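Long-range contacts in kelch domain-containing protein (Colletotrichum graminicola M1.001, PDB 5C86), which oxidises alcohols, probably as a copper-dependent radical enzyme of the galactose oxidase and glyoxal oxidase (AA5) family, with a Kelch beta-propeller domain: residues 308-313 with 325-331; 238-242 with 274-278; 5-11 with 363-369. All coordinates share one frame; numbering follows the deposited sequence.

Interaction 1 (308-313 with 325-331); sequences PQLTPE and TTPHTVP
L310 and H328 form the centre of a contact between two loops at one end of a Kelch propeller blade: the loop 308-313 leads into strand 313-316, while the loop 325-331 follows strand 321-324 and runs on to the next blade. The close packing is between these two residues. The backbone N of H328 donates to L310 O at 2.9 Å, nearly in line with the carbonyl. A first torsion of 52° wedges the H328 side chain between its own backbone N and carbonyl carbon, which brings the ring face against the L310 backbone. CA of L310 then sits over the ring face, 4.1 Å from the centroid of H328, as a CH-pi contact, and CG of P312 meets the ring at its edge. Beyond the ring, CB of L310 rests 3.4 Å from the backbone O of H328, while CD2 of L310 reaches across to 3.8 Å from CA of P331.

Toward solvent the fit is looser. P308 and P331 meet through their CB atoms at 3.8 Å, both on partly exposed residues. T311 and P327 run alongside each other, with P327 exposed at the surface, and OG1 of T311 is 3.7 Å from CB of P327.

Next to strands 313-316 and 321-324 the contact is buried. CB of P312 approaches OG1 of T325, whose hydroxyl is engaged by the indole NE1 of W292 on strand 291-294. Beside it the backbone N of T325 donates to P312 O at 3.0 Å, arriving 41° out of the carbonyl plane.

Interaction 2 (238-242 with 274-278); sequences TYGGG and GKYNR
G240 and R278 bring the two backbones closest, with CA atoms 5.4 Å apart, where the glycines after strand 235-239 of one propeller blade meet the linker that runs on to strand 282-285 of the next. A single backbone bond ties them: G241 N donates to R278 O at 2.9 Å, almost straight. G240 has a positive phi and brings its CA to 3.7 Å from the same R278 O.

The side-chain part belongs to Y239. With CG anti to the backbone N (chi1 -170°), the phenol extends across to the linker, and its OH donates to Y276 O at 2.6 Å, from well above the carbonyl plane (50° out of it). CA of G274 packs against OH of Y239 at 3.3 Å, and the backbone N of G274 lies at the ring edge. CE2 of Y239 touches CD of R278 at 4.0 Å and lies at the edge of the guanidinium, near its plane, the ring and guanidinium planes being 48° apart. R278 is stretched from CG to NE; its NH2 binds T311 O and the carboxylate of E313, and its NH1 binds G295 O.

The buried phenol thus spends its proton on a backbone carbonyl, while NH1 and NH2 of the buried arginine beside it find their acceptors in two further carbonyls and one carboxylate, so that these polar groups are satisfied within the protein.

Interaction 3 (5-11 with 363-369); sequences KWGPMVK and FDGQFWS
K5 and S369, then W6 and W368, begin an antiparallel pairing of 5-11 with 364-369 that resumes at V10 with G365 after the register slips by one residue. Paired backbone bonds hold each ladder, among them S369 N to K5 O at 2.8 Å. At the interruption, NE2 of Q366 donates to G7 O at 2.9 Å along the carbonyl direction, and a water bridges P8 O to the backbone N of F367.

OE1 of Q366 lies over one face of the W6 indole, toward the rim, with the amide plane 12° from that of the ring. From the opposite face CB of W368 forms a CH-pi contact 4.1 Å from the centroid of the W6 six-membered ring, and the edge of the W368 indole turns toward the W6 face with the planes at 56°. On the other side of the sheet CG2 of V10 meets the F367 ring edge at CE2, 4.1 Å away.

NE1 of W6 donates to T326 O, and W368 stacks on W292 of the preceding blade. Strand 5-11 is one edge of a four-strand sheet, followed by 364-369, 346-350 and 336-340: the N-terminal strand completes the propeller's last blade, the closure known as molecular velcro.

In the fold
Interaction 3 opens first, with strand 5-11, and closes last; interactions 2 and 1 follow each other in between. Their centres step around one side of the propeller: about 14 Å separates interactions 2 and 1, 12 Å interactions 1 and 3, and 23 Å the outer two, which do not touch. Interaction 1 is the intermediary, touching both of the others, and belongs to the blade of strands 282-285 to 321-324. Interaction 2 joins that blade to the one before it, and interaction 3 builds the one after it, whose strand 336-340 directly follows H335, a copper ligand of the protein, though no metal is bound here. Together they link three successive blades.

Interaction 1 (308-313 with 325-331)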
loop_
_atom_site.group_PDB
_atom_site.type_symbol
_atom_site.label_atom_id
_atom_site.label_comp_id
_atom_site.label_asym_id
_atom_site.label_seq_id
_atom_site.Cartn_x
_atom_site.Cartn_y
_atom_site.Cartn_z
ATOM N N PRO A 308 2.245 -18.321 13.559
ATOM C CA PRO A 308 1.398 -17.438 12.810
ATOM C C PRO A 308 0.430 -16.710 13.693
ATOM O O PRO A 308 -0.086 -17.234 14.688
ATOM C CB PRO A 308 0.703 -18.378 11.829
ATOM C CG PRO A 308 0.478 -19.617 12.688
ATOM C CD PRO A 308 1.803 -19.733 13.420
ATOM N N GLN A 309 0.107 -15.489 13.290
ATOM C CA GLN A 309 -0.990 -14.743 13.910
ATOM C C GLN A 309 -2.174 -14.891 12.930
ATOM O O GLN A 309 -2.191 -14.277 11.859
ATOM C CB GLN A 309 -0.570 -13.283 14.174
ATOM C CG GLN A 309 0.588 -13.145 15.146
ATOM C CD GLN A 309 0.190 -13.400 16.586
ATOM O OE1 GLN A 309 -0.869 -14.044 16.837
ATOM N NE2 GLN A 309 0.870 -12.838 17.511
ATOM N N LEU A 310 -3.166 -15.705 13.318
ATOM C CA LEU A 310 -4.298 -16.043 12.479
ATOM C C LEU A 310 -5.558 -15.199 12.741
ATOM O O LEU A 310 -6.525 -15.323 12.035
ATOM C CB LEU A 310 -4.674 -17.529 12.688
ATOM C CG LEU A 310 -3.544 -18.442 12.249
ATOM C CD1 LEU A 310 -4.045 -19.940 12.479
ATOM C CD2 LEU A 310 -3.179 -18.265 10.797
ATOM N N THR A 311 -5.523 -14.356 13.761
ATOM C CA THR A 311 -6.603 -13.454 14.093
ATOM C C THR A 311 -6.168 -11.982 13.746
ATOM O O THR A 311 -5.303 -11.428 14.460
ATOM C CB THR A 311 -6.957 -13.518 15.558
ATOM O OG1 THR A 311 -7.405 -14.872 15.832
ATOM C CG2 THR A 311 -8.087 -12.641 15.849
ATOM N N PRO A 312 -6.825 -11.398 12.728
ATOM C CA PRO A 312 -6.509 -9.983 12.360
ATOM C C PRO A 312 -7.083 -9.100 13.410
ATOM O O PRO A 312 -7.932 -9.520 14.226
ATOM C CB PRO A 312 -7.210 -9.793 11.053
ATOM C CG PRO A 312 -7.485 -11.200 10.447
ATOM C CD PRO A 312 -7.678 -12.014 11.713
ATOM N N GLU A 313 -6.692 -7.813 13.386
ATOM C CA GLU A 313 -7.230 -6.781 14.236
ATOM C C GLU A 313 -7.688 -5.603 13.451
ATOM O O GLU A 313 -7.090 -5.224 12.483
ATOM C CB GLU A 313 -6.221 -6.392 15.315
ATOM C CG GLU A 313 -6.083 -7.488 16.410
ATOM C CD GLU A 313 -4.932 -7.170 17.370
ATOM O OE1 GLU A 313 -3.711 -7.400 17.003
ATOM O OE2 GLU A 313 -5.209 -6.575 18.484
ATOM N N THR A 325 -10.897 -9.580 14.556
ATOM C CA THR A 325 -11.867 -9.898 13.570
ATOM C C THR A 325 -11.841 -11.421 13.278
ATOM O O THR A 325 -11.069 -12.149 13.931
ATOM C CB THR A 325 -11.715 -9.071 12.313
ATOM O OG1 THR A 325 -10.477 -9.399 11.645
ATOM C CG2 THR A 325 -11.729 -7.597 12.680
ATOM N N THR A 326 -12.593 -11.893 12.318
ATOM C CA THR A 326 -12.712 -13.355 12.193
ATOM C C THR A 326 -11.360 -13.947 11.753
ATOM O O THR A 326 -10.772 -13.541 10.754
ATOM C CB THR A 326 -13.849 -13.718 11.245
ATOM O OG1 THR A 326 -15.094 -13.310 11.841
ATOM C CG2 THR A 326 -13.943 -15.195 11.040
ATOM N N PRO A 327 -10.907 -14.973 12.494
ATOM C CA PRO A 327 -9.666 -15.623 12.087
ATOM C C PRO A 327 -9.708 -16.343 10.759
ATOM O O PRO A 327 -10.783 -16.734 10.254
ATOM C CB PRO A 327 -9.363 -16.644 13.210
ATOM C CG PRO A 327 -10.608 -16.807 13.927
ATOM C CD PRO A 327 -11.438 -15.548 13.736
ATOM N N HIS A 328 -8.521 -16.426 10.165
ATOM C CA HIS A 328 -8.300 -17.209 8.952
ATOM C C HIS A 328 -7.572 -18.501 9.420
ATOM O O HIS A 328 -7.089 -18.583 10.529
ATOM C CB HIS A 328 -7.611 -16.403 7.852
ATOM C CG HIS A 328 -6.361 -15.710 8.281
ATOM N ND1 HIS A 328 -6.325 -14.476 8.898
ATOM C CD2 HIS A 328 -5.086 -16.142 8.250
ATOM C CE1 HIS A 328 -5.055 -14.158 9.156
ATOM N NE2 HIS A 328 -4.293 -15.156 8.762
ATOM N N THR A 329 -7.539 -19.454 8.506
ATOM C CA THR A 329 -6.902 -20.761 8.783
ATOM C C THR A 329 -5.542 -20.913 8.167
ATOM O O THR A 329 -4.665 -21.568 8.756
ATOM C CB THR A 329 -7.805 -21.932 8.335
ATOM O OG1 THR A 329 -8.120 -21.835 6.948
ATOM C CG2 THR A 329 -9.019 -22.006 9.211
ATOM N N VAL A 330 -5.283 -20.205 7.089
ATOM C CA VAL A 330 -4.009 -20.244 6.413
ATOM C C VAL A 330 -3.083 -19.148 6.971
ATOM O O VAL A 330 -3.453 -17.976 6.940
ATOM C CB VAL A 330 -4.140 -20.082 4.893
ATOM C CG1 VAL A 330 -2.813 -20.115 4.185
ATOM C CG2 VAL A 330 -5.050 -21.213 4.311
ATOM N N PRO A 331 -1.847 -19.486 7.334
ATOM C CA PRO A 331 -0.885 -18.423 7.789
ATOM C C PRO A 331 -0.626 -17.443 6.673
ATOM O O PRO A 331 -0.515 -17.837 5.501
ATOM C CB PRO A 331 0.400 -19.191 8.122
ATOM C CG PRO A 331 -0.110 -20.540 8.417
ATOM C CD PRO A 331 -1.219 -20.820 7.458
#

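Interaction 2 (238-242 with 274-278)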
loop_
_atom_site.group_PDB
_atom_site.type_symbol
_atom_site.label_atom_id
_atom_site.label_comp_id
_atom_site.label_asym_id
_atom_site.label_seq_id
_atom_site.Cartn_x
_atom_site.Cartn_y
_atom_site.Cartn_z
ATOM N N THR A 238 1.458 3.291 12.770
ATOM C CA THR A 238 2.568 2.310 12.633
ATOM C C THR A 238 2.388 1.187 13.539
ATOM O O THR A 238 1.824 1.363 14.636
ATOM C CB THR A 238 3.947 2.921 12.896
ATOM O OG1 THR A 238 4.118 3.199 14.323
ATOM C CG2 THR A 238 4.174 4.184 12.038
ATOM N N TYR A 239 2.806 -0.051 13.168
ATOM C CA TYR A 239 2.546 -1.225 13.995
ATOM C C TYR A 239 3.637 -2.261 13.806
ATOM O O TYR A 239 3.929 -2.643 12.687
ATOM C CB TYR A 239 1.198 -1.910 13.646
ATOM C CG TYR A 239 0.794 -2.978 14.637
ATOM C CD1 TYR A 239 0.221 -2.584 15.826
ATOM C CD2 TYR A 239 1.036 -4.301 14.439
ATOM C CE1 TYR A 239 -0.134 -3.481 16.793
ATOM C CE2 TYR A 239 0.694 -5.234 15.397
ATOM C CZ TYR A 239 0.062 -4.791 16.554
ATOM O OH TYR A 239 -0.335 -5.696 17.548
ATOM N N GLY A 240 4.074 -2.837 14.910
ATOM C CA GLY A 240 4.817 -4.094 14.883
ATOM C C GLY A 240 6.195 -4.045 14.281
ATOM O O GLY A 240 6.858 -3.014 14.245
ATOM N N GLY A 241 6.591 -5.199 13.718
ATOM C CA GLY A 241 7.942 -5.334 13.195
ATOM C C GLY A 241 8.947 -5.894 14.207
ATOM O O GLY A 241 8.663 -6.110 15.382
ATOM N N GLY A 242 10.157 -6.064 13.748
ATOM C CA GLY A 242 11.209 -6.672 14.570
ATOM C C GLY A 242 12.529 -5.943 14.502
ATOM O O GLY A 242 12.866 -5.268 13.522
ATOM N N GLY A 274 -1.303 -3.699 20.479
ATOM C CA GLY A 274 -2.296 -4.567 19.963
ATOM C C GLY A 274 -2.184 -5.954 20.690
ATOM O O GLY A 274 -1.265 -6.186 21.458
ATOM N N LYS A 275 -3.190 -6.796 20.510
ATOM C CA LYS A 275 -3.176 -8.066 21.171
ATOM C C LYS A 275 -2.156 -9.022 20.574
ATOM O O LYS A 275 -1.640 -9.899 21.272
ATOM C CB LYS A 275 -4.508 -8.674 21.064
ATOM C CG LYS A 275 -4.670 -9.962 21.804
ATOM C CD LYS A 275 -6.121 -10.471 21.683
ATOM C CE LYS A 275 -6.485 -11.614 22.644
ATOM N NZ LYS A 275 -5.332 -12.358 23.165
ATOM N N TYR A 276 -1.813 -8.867 19.303
ATOM C CA TYR A 276 -0.972 -9.844 18.614
ATOM C C TYR A 276 0.253 -9.191 18.047
ATOM O O TYR A 276 0.134 -8.275 17.197
ATOM C CB TYR A 276 -1.805 -10.507 17.538
ATOM C CG TYR A 276 -3.022 -11.211 18.043
ATOM C CD1 TYR A 276 -2.901 -12.381 18.824
ATOM C CD2 TYR A 276 -4.312 -10.751 17.747
ATOM C CE1 TYR A 276 -4.023 -13.006 19.308
ATOM C CE2 TYR A 276 -5.409 -11.381 18.223
ATOM C CZ TYR A 276 -5.252 -12.512 18.991
ATOM O OH TYR A 276 -6.397 -13.147 19.494
ATOM N N ASN A 277 1.422 -9.625 18.464
ATOM C CA ASN A 277 2.688 -9.135 17.872
ATOM C C ASN A 277 2.871 -9.692 16.455
ATOM O O ASN A 277 2.526 -10.852 16.176
ATOM C CB ASN A 277 3.871 -9.433 18.716
ATOM C CG ASN A 277 4.012 -10.915 19.086
ATOM O OD1 ASN A 277 3.043 -11.603 19.386
ATOM N ND2 ASN A 277 5.263 -11.388 19.066
ATOM N N ARG A 278 3.218 -8.810 15.522
ATOM C CA ARG A 278 3.288 -9.187 14.104
ATOM C C ARG A 278 4.488 -8.679 13.394
ATOM O O ARG A 278 4.782 -7.451 13.411
ATOM C CB ARG A 278 2.098 -8.611 13.322
ATOM C CG ARG A 278 0.731 -9.049 13.868
ATOM C CD ARG A 278 -0.404 -8.330 13.132
ATOM N NE ARG A 278 -1.665 -8.353 13.865
ATOM C CZ ARG A 278 -2.604 -9.282 13.783
ATOM N NH1 ARG A 278 -2.478 -10.279 12.946
ATOM N NH2 ARG A 278 -3.690 -9.187 14.539
#

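Interaction 3 (5-11 with 363-369)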
loop_
_atom_site.group_PDB
_atom_site.type_symbol
_atom_site.label_atom_id
_atom_site.label_comp_id
_atom_site.label_asym_id
_atom_site.label_seq_id
_atom_site.Cartn_x
_atom_site.Cartn_y
_atom_site.Cartn_z
ATOM N N LYS A 5 -16.748 -10.749 7.839
ATOM C CA LYS A 5 -16.977 -12.047 7.231
ATOM C C LYS A 5 -16.032 -12.294 6.116
ATOM O O LYS A 5 -15.799 -11.430 5.303
ATOM C CB LYS A 5 -18.405 -12.074 6.685
ATOM C CG LYS A 5 -18.857 -13.439 6.210
ATOM C CD LYS A 5 -20.368 -13.461 5.951
ATOM C CE LYS A 5 -20.837 -14.903 5.829
ATOM N NZ LYS A 5 -20.472 -15.450 4.507
ATOM N N TRP A 6 -15.529 -13.531 5.971
ATOM C CA TRP A 6 -14.744 -13.934 4.859
ATOM C C TRP A 6 -15.583 -14.443 3.706
ATOM O O TRP A 6 -16.527 -15.177 3.971
ATOM C CB TRP A 6 -13.798 -15.092 5.260
ATOM C CG TRP A 6 -12.771 -14.700 6.221
ATOM C CD1 TRP A 6 -12.723 -15.024 7.479
ATOM C CD2 TRP A 6 -11.561 -13.998 5.924
ATOM N NE1 TRP A 6 -11.586 -14.523 8.074
ATOM C CE2 TRP A 6 -10.845 -13.879 7.134
ATOM C CE3 TRP A 6 -11.050 -13.444 4.789
ATOM C CZ2 TRP A 6 -9.578 -13.240 7.209
ATOM C CZ3 TRP A 6 -9.734 -12.798 4.861
ATOM C CH2 TRP A 6 -9.058 -12.719 6.070
ATOM N N GLY A 7 -15.217 -14.140 2.493
ATOM C CA GLY A 7 -15.800 -14.776 1.332
ATOM C C GLY A 7 -15.119 -16.098 0.997
ATOM O O GLY A 7 -14.227 -16.535 1.698
ATOM N N PRO A 8 -15.484 -16.675 -0.124
ATOM C CA PRO A 8 -14.874 -17.960 -0.449
ATOM C C PRO A 8 -13.416 -17.847 -0.843
ATOM O O PRO A 8 -12.931 -16.766 -1.283
ATOM C CB PRO A 8 -15.688 -18.402 -1.685
ATOM C CG PRO A 8 -16.219 -17.123 -2.265
ATOM C CD PRO A 8 -16.581 -16.336 -1.032
ATOM N N MET A 9 -12.676 -18.957 -0.701
ATOM C CA MET A 9 -11.273 -18.982 -1.074
ATOM C C MET A 9 -11.163 -18.830 -2.586
ATOM O O MET A 9 -11.898 -19.483 -3.331
ATOM C CB MET A 9 -10.542 -20.283 -0.637
ATOM C CG MET A 9 -10.343 -20.541 0.871
ATOM S SD MET A 9 -9.017 -19.740 1.834
ATOM C CE MET A 9 -8.061 -18.939 0.623
ATOM N N VAL A 10 -10.229 -17.975 -3.003
ATOM C CA VAL A 10 -9.911 -17.603 -4.352
ATOM C C VAL A 10 -8.519 -18.195 -4.570
ATOM O O VAL A 10 -7.627 -18.017 -3.739
ATOM C CB VAL A 10 -9.914 -16.069 -4.448
ATOM C CG1 VAL A 10 -9.170 -15.506 -5.658
ATOM C CG2 VAL A 10 -11.376 -15.617 -4.420
ATOM N N LYS A 11 -8.311 -18.857 -5.687
ATOM C CA LYS A 11 -7.035 -19.528 -5.926
ATOM C C LYS A 11 -6.395 -19.055 -7.193
ATOM O O LYS A 11 -6.976 -19.080 -8.276
ATOM C CB LYS A 11 -7.295 -21.041 -6.005
ATOM C CG LYS A 11 -6.302 -21.883 -5.202
ATOM C CD LYS A 11 -6.104 -23.259 -5.858
ATOM C CE LYS A 11 -7.429 -23.993 -6.040
ATOM N NZ LYS A 11 -7.309 -25.109 -7.026
ATOM N N PHE A 363 -1.330 -20.302 -2.643
ATOM C CA PHE A 363 -1.747 -19.679 -3.926
ATOM C C PHE A 363 -3.081 -18.931 -3.744
ATOM O O PHE A 363 -3.632 -18.415 -4.661
ATOM C CB PHE A 363 -1.847 -20.711 -5.083
ATOM C CG PHE A 363 -0.529 -21.334 -5.488
ATOM C CD1 PHE A 363 -0.015 -22.404 -4.739
ATOM C CD2 PHE A 363 0.166 -20.878 -6.580
ATOM C CE1 PHE A 363 1.204 -22.985 -5.121
ATOM C CE2 PHE A 363 1.367 -21.446 -6.961
ATOM C CZ PHE A 363 1.853 -22.503 -6.189
ATOM N N ASP A 364 -3.617 -19.019 -2.565
ATOM C CA ASP A 364 -4.961 -18.630 -2.319
ATOM C C ASP A 364 -5.030 -17.332 -1.456
ATOM O O ASP A 364 -4.040 -16.802 -0.974
ATOM C CB ASP A 364 -5.693 -19.743 -1.653
ATOM C CG ASP A 364 -5.254 -19.947 -0.205
ATOM O OD1 ASP A 364 -4.063 -19.785 0.103
ATOM O OD2 ASP A 364 -6.135 -20.168 0.654
ATOM N N GLY A 365 -6.268 -16.854 -1.373
ATOM C CA GLY A 365 -6.635 -15.832 -0.433
ATOM C C GLY A 365 -8.118 -15.689 -0.438
ATOM O O GLY A 365 -8.820 -16.524 -1.005
ATOM N N GLN A 366 -8.609 -14.695 0.282
ATOM C CA GLN A 366 -10.051 -14.470 0.418
ATOM C C GLN A 366 -10.227 -12.948 0.568
ATOM O O GLN A 366 -9.257 -12.262 0.984
ATOM C CB GLN A 366 -10.638 -15.104 1.658
ATOM C CG GLN A 366 -10.577 -16.619 1.759
ATOM C CD GLN A 366 -10.883 -17.136 3.165
ATOM O OE1 GLN A 366 -10.029 -17.157 4.076
ATOM N NE2 GLN A 366 -12.110 -17.560 3.353
ATOM N N PHE A 367 -11.454 -12.490 0.410
ATOM C CA PHE A 367 -11.804 -11.117 0.644
ATOM C C PHE A 367 -12.543 -11.031 1.912
ATOM O O PHE A 367 -13.505 -11.784 2.184
ATOM C CB PHE A 367 -12.638 -10.616 -0.552
ATOM C CG PHE A 367 -11.879 -10.544 -1.812
ATOM C CD1 PHE A 367 -11.061 -9.425 -2.200
ATOM C CD2 PHE A 367 -11.858 -11.636 -2.696
ATOM C CE1 PHE A 367 -10.386 -9.399 -3.318
ATOM C CE2 PHE A 367 -11.119 -11.581 -3.885
ATOM C CZ PHE A 367 -10.396 -10.460 -4.228
ATOM N N TRP A 368 -12.102 -10.154 2.789
ATOM C CA TRP A 368 -12.755 -9.933 4.057
ATOM C C TRP A 368 -13.726 -8.738 3.936
ATOM O O TRP A 368 -13.338 -7.675 3.464
ATOM C CB TRP A 368 -11.782 -9.625 5.192
ATOM C CG TRP A 368 -12.373 -9.413 6.510
ATOM C CD1 TRP A 368 -13.054 -10.336 7.314
ATOM C CD2 TRP A 368 -12.318 -8.206 7.291
ATOM N NE1 TRP A 368 -13.466 -9.763 8.434
ATOM C CE2 TRP A 368 -13.014 -8.444 8.481
ATOM C CE3 TRP A 368 -11.794 -6.903 7.046
ATOM C CZ2 TRP A 368 -13.122 -7.488 9.487
ATOM C CZ3 TRP A 368 -11.891 -5.996 8.030
ATOM C CH2 TRP A 368 -12.609 -6.214 9.208
ATOM N N SER A 369 -14.954 -8.961 4.328
ATOM C CA SER A 369 -15.963 -7.917 4.366
ATOM C C SER A 369 -15.964 -7.345 5.751
ATOM O O SER A 369 -16.322 -8.018 6.771
ATOM C CB SER A 369 -17.377 -8.458 4.033
ATOM O OG SER A 369 -17.499 -8.829 2.717
HETATM O O HOH W 1 -13.434 -14.162 -0.837
#